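Local coordinates for protein glycogen synthase (Cyanobacterium sp. CLg1, PDB 6GNF) that belongs to the starch and bacterial glycogen synthase family of glycosyltransferases and binds ADP and a glycan in its pockets, at residues 21-35 and 56-70. Numbering follows the deposited sequence.
Sequences MLNICFVSTEVAPYS and HKVCTVAPRFDQYED. With SO4 (sulfate ion), chain G; SO4 (sulfate ion), chain H.
Tyr34 lays its ring edge against the face of Tyr68 in a T-shaped stack, centroids 5.3 Å apart and planes at 69°. With CG anti to the carbonyl carbon (chi1 -58°), the ring swings so that Tyr34 CD1 comes 3.8 Å from Tyr68 CG and the hydroxyl points on to Asp70, where Tyr34 OH donates to the syn lone pair of Asp70 OD2 at 2.8 Å. Tyr34 CB makes a separate CH-pi contact over the same Tyr68 face. At the edge of the Tyr68 ring, in its plane, a water accepts from Tyr68 OH and donates to Tyr34 O and Asp66 OD2. Thr29 O lies in the plane of the Phe65 ring, 3.3 Å from Phe65 CE2.

Earlier in both segments, strands 23-27 and 57-63 run parallel, inclined by 21°, stitched by alternating backbone bonds from Lys57 N to Leu22 O through Ser28 N to Val61 O. One face carries Cys25 and Cys59, whose SG atoms touch at 3.6 Å without a disulfide; helix 132-144 packs against Val61 and Val27. The other face bears Phe26 and Val58, both against Pro48 of helix 39-54. At the start of the pair, Leu22 N donates to His56 ND1 at 3.2 Å. Leu22 CD1 covers the imidazole face. The side chain of Thr29, whose hydroxyl bonds Tyr121, lies about 6 Å from the bound glycan. Strand 23-27, helix 39-54 and strand 57-63 form the beta-alpha-beta crossover of a Rossmann-like domain, as in GT-B glycosyltransferases.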
loop_
_atom_site.group_PDB
_atom_site.type_symbol
_atom_site.label_atom_id
_atom_site.label_comp_id
_atom_site.label_asym_id
_atom_site.label_seq_id
_atom_site.Cartn_x
_atom_site.Cartn_y
_atom_site.Cartn_z
ATOM N N MET A 21 -19.487 -20.965 -4.415
ATOM C CA MET A 21 -19.015 -20.071 -3.371
ATOM C C MET A 21 -17.595 -20.423 -2.916
ATOM O O MET A 21 -17.333 -21.537 -2.480
ATOM C CB MET A 21 -19.989 -20.146 -2.192
ATOM C CG MET A 21 -19.763 -19.116 -1.096
ATOM S SD MET A 21 -21.049 -19.159 0.174
ATOM C CE MET A 21 -22.475 -18.579 -0.748
ATOM N N LEU A 22 -16.679 -19.470 -3.066
ATOM C CA LEU A 22 -15.319 -19.580 -2.556
ATOM C C LEU A 22 -15.243 -19.120 -1.105
ATOM O O LEU A 22 -16.005 -18.257 -0.680
ATOM C CB LEU A 22 -14.365 -18.717 -3.378
ATOM C CG LEU A 22 -14.252 -19.059 -4.858
ATOM C CD1 LEU A 22 -13.610 -17.908 -5.608
ATOM C CD2 LEU A 22 -13.470 -20.345 -5.055
ATOM N N ASN A 23 -14.297 -19.699 -0.375
ATOM C CA ASN A 23 -13.972 -19.296 0.981
ATOM C C ASN A 23 -12.612 -18.614 0.960
ATOM O O ASN A 23 -11.601 -19.256 0.671
ATOM C CB ASN A 23 -13.921 -20.525 1.882
ATOM C CG ASN A 23 -15.262 -21.233 1.982
ATOM O OD1 ASN A 23 -16.287 -20.610 2.228
ATOM N ND2 ASN A 23 -15.256 -22.541 1.801
ATOM N N ILE A 24 -12.590 -17.314 1.229
ATOM C CA ILE A 24 -11.375 -16.529 1.108
ATOM C C ILE A 24 -11.067 -15.835 2.425
ATOM O O ILE A 24 -11.872 -15.064 2.928
ATOM C CB ILE A 24 -11.503 -15.473 -0.002
ATOM C CG1 ILE A 24 -12.029 -16.114 -1.289
ATOM C CG2 ILE A 24 -10.157 -14.811 -0.271
ATOM C CD1 ILE A 24 -12.494 -15.118 -2.312
ATOM N N CYS A 25 -9.866 -16.070 2.940
ATOM C CA CYS A 25 -9.427 -15.488 4.198
ATOM C C CYS A 25 -8.212 -14.592 3.949
ATOM O O CYS A 25 -7.132 -15.095 3.638
ATOM C CB CYS A 25 -9.081 -16.606 5.174
ATOM S SG CYS A 25 -8.507 -16.028 6.779
ATOM N N PHE A 26 -8.410 -13.272 4.028
ATOM C CA PHE A 26 -7.329 -12.294 3.818
ATOM C C PHE A 26 -6.607 -12.071 5.126
ATOM O O PHE A 26 -7.247 -11.840 6.161
ATOM C CB PHE A 26 -7.879 -10.939 3.363
ATOM C CG PHE A 26 -8.201 -10.873 1.903
ATOM C CD1 PHE A 26 -9.320 -11.502 1.402
ATOM C CD2 PHE A 26 -7.392 -10.167 1.031
ATOM C CE1 PHE A 26 -9.625 -11.440 0.050
ATOM C CE2 PHE A 26 -7.688 -10.096 -0.320
ATOM C CZ PHE A 26 -8.808 -10.731 -0.811
ATOM N N VAL A 27 -5.282 -12.119 5.087
ATOM C CA VAL A 27 -4.496 -11.903 6.283
ATOM C C VAL A 27 -3.574 -10.717 6.026
ATOM O O VAL A 27 -2.889 -10.662 5.013
ATOM C CB VAL A 27 -3.686 -13.167 6.647
ATOM C CG1 VAL A 27 -3.063 -13.030 8.026
ATOM C CG2 VAL A 27 -4.586 -14.395 6.612
ATOM N N SER A 28 -3.603 -9.734 6.919
ATOM C CA SER A 28 -2.730 -8.573 6.784
ATOM C C SER A 28 -2.541 -7.856 8.098
ATOM O O SER A 28 -3.246 -8.109 9.063
ATOM C CB SER A 28 -3.273 -7.582 5.740
ATOM O OG SER A 28 -4.448 -6.949 6.140
ATOM N N THR A 29 -1.633 -6.893 8.089
ATOM C CA THR A 29 -1.436 -6.005 9.233
ATOM C C THR A 29 -2.394 -4.819 9.214
ATOM O O THR A 29 -2.528 -4.144 10.217
ATOM C CB THR A 29 -0.002 -5.453 9.247
ATOM O OG1 THR A 29 0.325 -4.994 7.927
ATOM C CG2 THR A 29 0.959 -6.534 9.615
ATOM N N GLU A 30 -3.019 -4.552 8.064
ATOM C CA GLU A 30 -3.827 -3.353 7.888
ATOM C C GLU A 30 -5.161 -3.686 7.248
ATOM O O GLU A 30 -5.200 -4.391 6.246
ATOM C CB GLU A 30 -3.125 -2.379 6.948
ATOM C CG GLU A 30 -1.981 -1.599 7.549
ATOM C CD GLU A 30 -1.329 -0.655 6.545
ATOM O OE1 GLU A 30 -2.026 -0.073 5.674
ATOM O OE2 GLU A 30 -0.094 -0.502 6.645
ATOM N N VAL A 31 -6.234 -3.114 7.789
ATOM C CA VAL A 31 -7.554 -3.150 7.148
ATOM C C VAL A 31 -8.233 -1.801 7.372
ATOM O O VAL A 31 -8.626 -1.480 8.487
ATOM C CB VAL A 31 -8.467 -4.263 7.727
ATOM C CG1 VAL A 31 -9.804 -4.274 7.000
ATOM C CG2 VAL A 31 -7.807 -5.627 7.624
ATOM N N ALA A 32 -8.354 -1.007 6.317
ATOM C CA ALA A 32 -9.027 0.282 6.429
ATOM C C ALA A 32 -10.502 0.045 6.719
ATOM O O ALA A 32 -11.057 -0.966 6.303
ATOM C CB ALA A 32 -8.871 1.087 5.142
ATOM N N PRO A 33 -11.148 0.974 7.446
ATOM C CA PRO A 33 -10.598 2.192 8.038
ATOM C C PRO A 33 -10.053 1.986 9.457
ATOM O O PRO A 33 -9.638 2.925 10.102
ATOM C CB PRO A 33 -11.806 3.127 8.057
ATOM C CG PRO A 33 -12.973 2.211 8.266
ATOM C CD PRO A 33 -12.599 0.871 7.682
ATOM N N TYR A 34 -9.947 0.745 9.904
ATOM C CA TYR A 34 -9.564 0.455 11.285
ATOM C C TYR A 34 -8.064 0.708 11.469
ATOM O O TYR A 34 -7.621 1.311 12.444
ATOM C CB TYR A 34 -9.852 -1.014 11.586
ATOM C CG TYR A 34 -11.294 -1.437 11.387
ATOM C CD1 TYR A 34 -12.207 -1.363 12.442
ATOM C CD2 TYR A 34 -11.747 -1.930 10.158
ATOM C CE1 TYR A 34 -13.524 -1.753 12.280
ATOM C CE2 TYR A 34 -13.062 -2.319 9.986
ATOM C CZ TYR A 34 -13.952 -2.232 11.050
ATOM O OH TYR A 34 -15.276 -2.617 10.931
ATOM N N SER A 35 -7.285 0.178 10.531
ATOM C CA SER A 35 -5.850 0.313 10.558
ATOM C C SER A 35 -5.350 0.566 9.133
ATOM O O SER A 35 -5.762 -0.126 8.202
ATOM C CB SER A 35 -5.245 -0.976 11.141
ATOM O OG SER A 35 -5.662 -2.130 10.433
ATOM N N HIS A 56 -19.154 -14.478 -2.597
ATOM C CA HIS A 56 -18.209 -15.379 -1.938
ATOM C C HIS A 56 -18.164 -15.113 -0.438
ATOM O O HIS A 56 -18.577 -14.044 0.024
ATOM C CB HIS A 56 -16.822 -15.260 -2.569
ATOM C CG HIS A 56 -16.836 -15.458 -4.050
ATOM N ND1 HIS A 56 -17.149 -16.664 -4.633
ATOM C CD2 HIS A 56 -16.620 -14.594 -5.069
ATOM C CE1 HIS A 56 -17.114 -16.541 -5.948
ATOM N NE2 HIS A 56 -16.796 -15.294 -6.239
ATOM N N LYS A 57 -17.678 -16.098 0.312
ATOM C CA LYS A 57 -17.554 -15.986 1.754
ATOM C C LYS A 57 -16.161 -15.488 2.071
ATOM O O LYS A 57 -15.176 -16.187 1.836
ATOM C CB LYS A 57 -17.799 -17.335 2.417
ATOM C CG LYS A 57 -17.881 -17.244 3.930
ATOM C CD LYS A 57 -17.986 -18.615 4.574
ATOM C CE LYS A 57 -19.321 -19.275 4.275
ATOM N NZ LYS A 57 -19.505 -20.495 5.113
ATOM N N VAL A 58 -16.087 -14.308 2.679
ATOM C CA VAL A 58 -14.837 -13.570 2.810
ATOM C C VAL A 58 -14.653 -13.051 4.228
ATOM O O VAL A 58 -15.595 -12.562 4.834
ATOM C CB VAL A 58 -14.828 -12.360 1.856
ATOM C CG1 VAL A 58 -13.454 -11.730 1.795
ATOM C CG2 VAL A 58 -15.274 -12.782 0.460
ATOM N N CYS A 59 -13.439 -13.171 4.751
ATOM C CA CYS A 59 -13.099 -12.560 6.031
ATOM C C CYS A 59 -11.697 -11.993 5.955
ATOM O O CYS A 59 -10.925 -12.350 5.070
ATOM C CB CYS A 59 -13.204 -13.558 7.180
ATOM S SG CYS A 59 -11.936 -14.846 7.182
ATOM N N THR A 60 -11.395 -11.067 6.858
ATOM C CA THR A 60 -10.045 -10.556 7.015
ATOM C C THR A 60 -9.593 -10.886 8.429
ATOM O O THR A 60 -10.408 -10.980 9.361
ATOM C CB THR A 60 -9.946 -9.031 6.815
ATOM O OG1 THR A 60 -10.614 -8.377 7.905
ATOM C CG2 THR A 60 -10.545 -8.618 5.465
ATOM N N VAL A 61 -8.293 -11.110 8.571
ATOM C CA VAL A 61 -7.675 -11.323 9.867
ATOM C C VAL A 61 -6.515 -10.366 9.996
ATOM O O VAL A 61 -5.650 -10.322 9.114
ATOM C CB VAL A 61 -7.124 -12.757 10.018
ATOM C CG1 VAL A 61 -6.550 -12.955 11.411
ATOM C CG2 VAL A 61 -8.210 -13.780 9.739
ATOM N N ALA A 62 -6.491 -9.619 11.100
ATOM C CA ALA A 62 -5.431 -8.652 11.332
ATOM C C ALA A 62 -5.292 -8.411 12.822
ATOM O O ALA A 62 -6.170 -8.787 13.594
ATOM C CB ALA A 62 -5.758 -7.358 10.621
ATOM N N PRO A 63 -4.199 -7.764 13.243
ATOM C CA PRO A 63 -4.029 -7.514 14.680
ATOM C C PRO A 63 -5.016 -6.503 15.225
ATOM O O PRO A 63 -5.423 -5.583 14.516
ATOM C CB PRO A 63 -2.606 -6.950 14.774
ATOM C CG PRO A 63 -1.923 -7.443 13.541
ATOM C CD PRO A 63 -2.981 -7.432 12.483
ATOM N N ARG A 64 -5.407 -6.668 16.481
ATOM C CA ARG A 64 -6.261 -5.694 17.162
ATOM C C ARG A 64 -5.383 -4.609 17.787
ATOM O O ARG A 64 -4.997 -4.684 18.946
ATOM C CB ARG A 64 -7.117 -6.394 18.223
ATOM C CG ARG A 64 -8.169 -5.518 18.882
ATOM C CD ARG A 64 -8.961 -6.352 19.870
ATOM N NE ARG A 64 -9.988 -5.583 20.551
ATOM C CZ ARG A 64 -10.028 -5.313 21.852
ATOM N NH1 ARG A 64 -9.090 -5.729 22.690
ATOM N NH2 ARG A 64 -11.039 -4.603 22.319
ATOM N N PHE A 65 -5.060 -3.594 16.994
ATOM C CA PHE A 65 -4.185 -2.507 17.434
ATOM C C PHE A 65 -4.906 -1.534 18.334
ATOM O O PHE A 65 -4.273 -0.871 19.151
ATOM C CB PHE A 65 -3.594 -1.764 16.237
ATOM C CG PHE A 65 -2.591 -2.569 15.457
ATOM C CD1 PHE A 65 -1.426 -3.024 16.065
ATOM C CD2 PHE A 65 -2.793 -2.852 14.119
ATOM C CE1 PHE A 65 -0.496 -3.760 15.350
ATOM C CE2 PHE A 65 -1.863 -3.585 13.399
ATOM C CZ PHE A 65 -0.714 -4.036 14.019
ATOM N N ASP A 66 -6.225 -1.443 18.176
ATOM C CA ASP A 66 -7.066 -0.611 19.033
ATOM C C ASP A 66 -8.329 -1.345 19.434
ATOM O O ASP A 66 -8.654 -2.388 18.881
ATOM C CB ASP A 66 -7.438 0.688 18.309
ATOM C CG ASP A 66 -6.255 1.626 18.163
ATOM O OD1 ASP A 66 -6.074 2.441 19.094
ATOM O OD2 ASP A 66 -5.486 1.522 17.177
ATOM N N GLN A 67 -9.035 -0.795 20.410
ATOM C CA GLN A 67 -10.277 -1.383 20.870
ATOM C C GLN A 67 -11.420 -0.939 19.973
ATOM O O GLN A 67 -12.195 -0.073 20.354
ATOM C CB GLN A 67 -10.524 -0.989 22.324
ATOM C CG GLN A 67 -9.415 -1.462 23.240
ATOM C CD GLN A 67 -9.729 -1.235 24.698
ATOM O OE1 GLN A 67 -10.000 -0.116 25.112
ATOM N NE2 GLN A 67 -9.682 -2.302 25.494
ATOM N N TYR A 68 -11.541 -1.561 18.802
ATOM C CA TYR A 68 -12.513 -1.129 17.795
ATOM C C TYR A 68 -13.920 -1.288 18.334
ATOM O O TYR A 68 -14.266 -2.354 18.836
ATOM C CB TYR A 68 -12.349 -1.928 16.504
ATOM C CG TYR A 68 -10.923 -1.950 15.997
ATOM C CD1 TYR A 68 -10.234 -0.769 15.773
ATOM C CD2 TYR A 68 -10.266 -3.152 15.750
ATOM C CE1 TYR A 68 -8.928 -0.775 15.309
ATOM C CE2 TYR A 68 -8.962 -3.167 15.292
ATOM C CZ TYR A 68 -8.297 -1.976 15.071
ATOM O OH TYR A 68 -6.996 -2.014 14.614
ATOM N N GLU A 69 -14.722 -0.235 18.218
ATOM C CA GLU A 69 -16.024 -0.178 18.891
ATOM C C GLU A 69 -17.045 -1.190 18.389
ATOM O O GLU A 69 -17.857 -1.672 19.163
ATOM C CB GLU A 69 -16.623 1.224 18.777
ATOM C CG GLU A 69 -15.919 2.253 19.647
ATOM C CD GLU A 69 -16.795 3.447 19.968
ATOM O OE1 GLU A 69 -17.140 3.632 21.158
ATOM O OE2 GLU A 69 -17.150 4.197 19.034
ATOM N N ASP A 70 -16.981 -1.532 17.109
ATOM C CA ASP A 70 -17.949 -2.448 16.512
ATOM C C ASP A 70 -17.545 -3.931 16.622
ATOM O O ASP A 70 -18.226 -4.797 16.073
ATOM C CB ASP A 70 -18.195 -2.077 15.041
ATOM C CG ASP A 70 -16.945 -2.190 14.181
ATOM O OD1 ASP A 70 -15.854 -2.357 14.755
ATOM O OD2 ASP A 70 -17.058 -2.026 12.944
HETATM S S SO4 G . -10.646 -5.437 26.337
HETATM O O1 SO4 G . -10.785 -6.826 26.845
HETATM O O2 SO4 G . -9.320 -5.209 25.708
HETATM O O3 SO4 G . -10.781 -4.516 27.486
HETATM O O4 SO4 G . -11.715 -5.159 25.350
HETATM S S SO4 H . -17.217 -25.878 1.796
HETATM O O1 SO4 H . -16.098 -26.326 2.654
HETATM O O2 SO4 H . -16.855 -26.107 0.374
HETATM O O3 SO4 H . -17.489 -24.437 2.011
HETATM O O4 SO4 H . -18.422 -26.662 2.165
HETATM O O HOH W 1 -17.636 -22.206 4.044
HETATM O O HOH W 2 -5.281 -4.238 12.035
HETATM O O HOH W 3 -5.774 0.283 14.352
#